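Local coordinates for aldehyde dehydrogenase family protein (Pseudomonas syringae pv. tomato, PDB 5IUV) that probably oxidises indole-3-acetaldehyde to the auxin indole-3-acetic acid, using NAD+ as the electron acceptor, at residues A249-L252 and M253-A256. Sequence-based numbering, arbitrary orientation.
Sequences AKQL and MIYA. With NAD (nicotinamide-adenine-dinucleotide), chain C.
M253 meets K250 through the backbone of one helix: M253 N makes a weak, strongly bent hydrogen bond to K250 O at 3.1 Å. The CB of M253 rests on the same oxygen, and its thioether chain then leads away toward L266 of strand 263-267 and A256 of a second subunit. I254 N also reaches K250 O, by a weak but straighter hydrogen bond. The I254 side chain stays close to the helix, with CG1 near K250 O and CG2 lying 3.7 Å from Q251 OE1. The extended K250 side chain leaves the contact and its NZ hydrogen-bonds Q472 OE1.

Y255 carries most of the side-chain contact. Its N donates to Q251 O at 2.9 Å, and the same oxygen sits 3.3 Å above the plane of the Y255 ring, offset toward its rim. Q251 CG lies over one face of the ring at its hydroxyl end, 3.2 Å from Y255 CZ. With CG anti to the backbone N (chi1 -172°) and a bend at chi2, the glutamine folds along the helix, its amide turned 45° to the ring and OE1 close to Y255 CE1. At the ring edge L252 CD2 touches Y255 CD2 at 3.8 Å. Helix 246-258 is the crossover of a beta-alpha-beta unit between parallel strands 239-243 and 263-267 in the Rossmann-like coenzyme domain of aldehyde dehydrogenases, and this side of it borders the adenine of NAD. L252 CD2 approaches NAD C2A, while the adenine amino group NAD N6A gives a long, weak hydrogen bond to Y255 OH at 3.3 Å.

A256 N continues the helical ladder to L252 O at 3.0 Å, and its methyl lies against V264 of the next strand and M253 of the second subunit.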
loop_
_atom_site.group_PDB
_atom_site.type_symbol
_atom_site.label_atom_id
_atom_site.label_comp_id
_atom_site.label_asym_id
_atom_site.label_seq_id
_atom_site.Cartn_x
_atom_site.Cartn_y
_atom_site.Cartn_z
ATOM N N ALA A 249 -2.851 -30.959 -10.311
ATOM C CA ALA A 249 -2.468 -29.558 -10.440
ATOM C C ALA A 249 -1.565 -29.340 -11.653
ATOM O O ALA A 249 -1.790 -28.420 -12.436
ATOM C CB ALA A 249 -1.782 -29.069 -9.159
ATOM N N LYS A 250 -0.562 -30.200 -11.817
ATOM C CA LYS A 250 0.319 -30.138 -12.980
ATOM C C LYS A 250 -0.433 -30.313 -14.297
ATOM O O LYS A 250 -0.133 -29.637 -15.278
ATOM C CB LYS A 250 1.429 -31.196 -12.875
ATOM C CG LYS A 250 2.527 -30.877 -11.876
ATOM C CD LYS A 250 3.408 -32.096 -11.690
ATOM C CE LYS A 250 4.593 -31.783 -10.823
ATOM N NZ LYS A 250 5.429 -32.996 -10.579
ATOM N N GLN A 251 -1.403 -31.221 -14.314
ATOM C CA GLN A 251 -2.183 -31.484 -15.513
ATOM C C GLN A 251 -2.991 -30.259 -15.935
ATOM O O GLN A 251 -3.259 -30.071 -17.115
ATOM C CB GLN A 251 -3.112 -32.679 -15.283
ATOM C CG GLN A 251 -3.852 -33.162 -16.539
ATOM C CD GLN A 251 -2.951 -33.644 -17.676
ATOM O OE1 GLN A 251 -3.026 -33.136 -18.795
ATOM N NE2 GLN A 251 -2.136 -34.655 -17.406
ATOM N N LEU A 252 -3.383 -29.427 -14.972
ATOM C CA LEU A 252 -4.130 -28.207 -15.297
ATOM C C LEU A 252 -3.248 -27.208 -16.055
ATOM O O LEU A 252 -3.724 -26.485 -16.923
ATOM C CB LEU A 252 -4.701 -27.540 -14.034
ATOM C CG LEU A 252 -5.715 -28.290 -13.155
ATOM C CD1 LEU A 252 -6.558 -27.291 -12.380
ATOM C CD2 LEU A 252 -6.602 -29.243 -13.954
ATOM N N MET A 253 -1.967 -27.158 -15.720
ATOM C CA MET A 253 -1.043 -26.298 -16.457
ATOM C C MET A 253 -0.944 -26.756 -17.907
ATOM O O MET A 253 -0.892 -25.947 -18.836
ATOM C CB MET A 253 0.332 -26.300 -15.801
ATOM C CG MET A 253 0.335 -25.755 -14.393
ATOM S SD MET A 253 1.992 -25.375 -13.805
ATOM C CE MET A 253 2.353 -23.868 -14.716
ATOM N N ILE A 254 -0.945 -28.070 -18.094
ATOM C CA ILE A 254 -0.915 -28.644 -19.427
ATOM C C ILE A 254 -2.207 -28.318 -20.190
ATOM O O ILE A 254 -2.154 -27.898 -21.351
ATOM C CB ILE A 254 -0.687 -30.168 -19.368
ATOM C CG1 ILE A 254 0.702 -30.455 -18.785
ATOM C CG2 ILE A 254 -0.866 -30.792 -20.750
ATOM C CD1 ILE A 254 1.013 -31.917 -18.575
ATOM N N TYR A 255 -3.357 -28.475 -19.532
ATOM C CA TYR A 255 -4.640 -28.131 -20.151
ATOM C C TYR A 255 -4.706 -26.669 -20.588
ATOM O O TYR A 255 -5.248 -26.356 -21.645
ATOM C CB TYR A 255 -5.809 -28.397 -19.201
ATOM C CG TYR A 255 -6.065 -29.844 -18.845
ATOM C CD1 TYR A 255 -5.774 -30.875 -19.728
ATOM C CD2 TYR A 255 -6.618 -30.175 -17.613
ATOM C CE1 TYR A 255 -6.025 -32.203 -19.386
ATOM C CE2 TYR A 255 -6.873 -31.487 -17.264
ATOM C CZ TYR A 255 -6.577 -32.498 -18.151
ATOM O OH TYR A 255 -6.835 -33.806 -17.786
ATOM N N ALA A 256 -4.185 -25.769 -19.763
ATOM C CA ALA A 256 -4.198 -24.355 -20.116
ATOM C C ALA A 256 -3.350 -24.112 -21.359
ATOM O O ALA A 256 -3.744 -23.360 -22.256
ATOM C CB ALA A 256 -3.703 -23.523 -18.966
HETATM P PA NAD C . -7.504 -34.453 -6.648
HETATM O O1A NAD C . -6.283 -33.854 -7.234
HETATM O O2A NAD C . -7.685 -35.925 -6.963
HETATM O O5B NAD C . -8.783 -33.660 -7.123
HETATM C C5B NAD C . -9.162 -32.340 -6.682
HETATM C C4B NAD C . -10.296 -31.887 -7.566
HETATM O O4B NAD C . -9.870 -31.944 -8.945
HETATM C C3B NAD C . -11.607 -32.678 -7.499
HETATM O O3B NAD C . -12.729 -31.814 -7.642
HETATM C C2B NAD C . -11.494 -33.625 -8.696
HETATM O O2B NAD C . -12.767 -34.055 -9.168
HETATM C C1B NAD C . -10.771 -32.729 -9.697
HETATM N N9A NAD C . -10.025 -33.398 -10.759
HETATM C C8A NAD C . -9.496 -34.662 -10.747
HETATM N N7A NAD C . -8.959 -35.030 -11.885
HETATM C C5A NAD C . -9.124 -33.915 -12.701
HETATM C C6A NAD C . -8.721 -33.641 -14.025
HETATM N N6A NAD C . -8.110 -34.528 -14.818
HETATM N N1A NAD C . -8.995 -32.410 -14.519
HETATM C C2A NAD C . -9.644 -31.534 -13.746
HETATM N N3A NAD C . -10.085 -31.684 -12.494
HETATM C C4A NAD C . -9.781 -32.905 -12.019
HETATM O O3 NAD C . -7.458 -34.284 -5.052
HETATM P PN NAD C . -8.415 -34.756 -3.854
HETATM O O1N NAD C . -8.160 -36.203 -3.658
HETATM O O2N NAD C . -9.796 -34.300 -4.134
HETATM O O5D NAD C . -7.890 -33.884 -2.623
HETATM C C5D NAD C . -6.728 -34.259 -1.851
HETATM C C4D NAD C . -5.582 -33.370 -2.264
HETATM O O4D NAD C . -5.935 -31.988 -2.020
HETATM C C3D NAD C . -4.286 -33.585 -1.493
HETATM O O3D NAD C . -3.186 -33.633 -2.396
HETATM C C2D NAD C . -4.244 -32.351 -0.585
HETATM O O2D NAD C . -2.950 -31.908 -0.184
HETATM C C1D NAD C . -4.882 -31.265 -1.481
HETATM N N1N NAD C . -5.415 -30.115 -0.634
HETATM C C2N NAD C . -4.719 -28.890 -0.776
HETATM C C3N NAD C . -5.162 -27.767 -0.095
HETATM C C7N NAD C . -4.427 -26.451 -0.141
HETATM O O7N NAD C . -3.288 -26.394 -0.652
HETATM N N7N NAD C . -4.976 -25.426 0.463
HETATM C C4N NAD C . -6.278 -27.882 0.735
HETATM C C5N NAD C . -6.926 -29.104 0.884
HETATM C C6N NAD C . -6.480 -30.212 0.183
#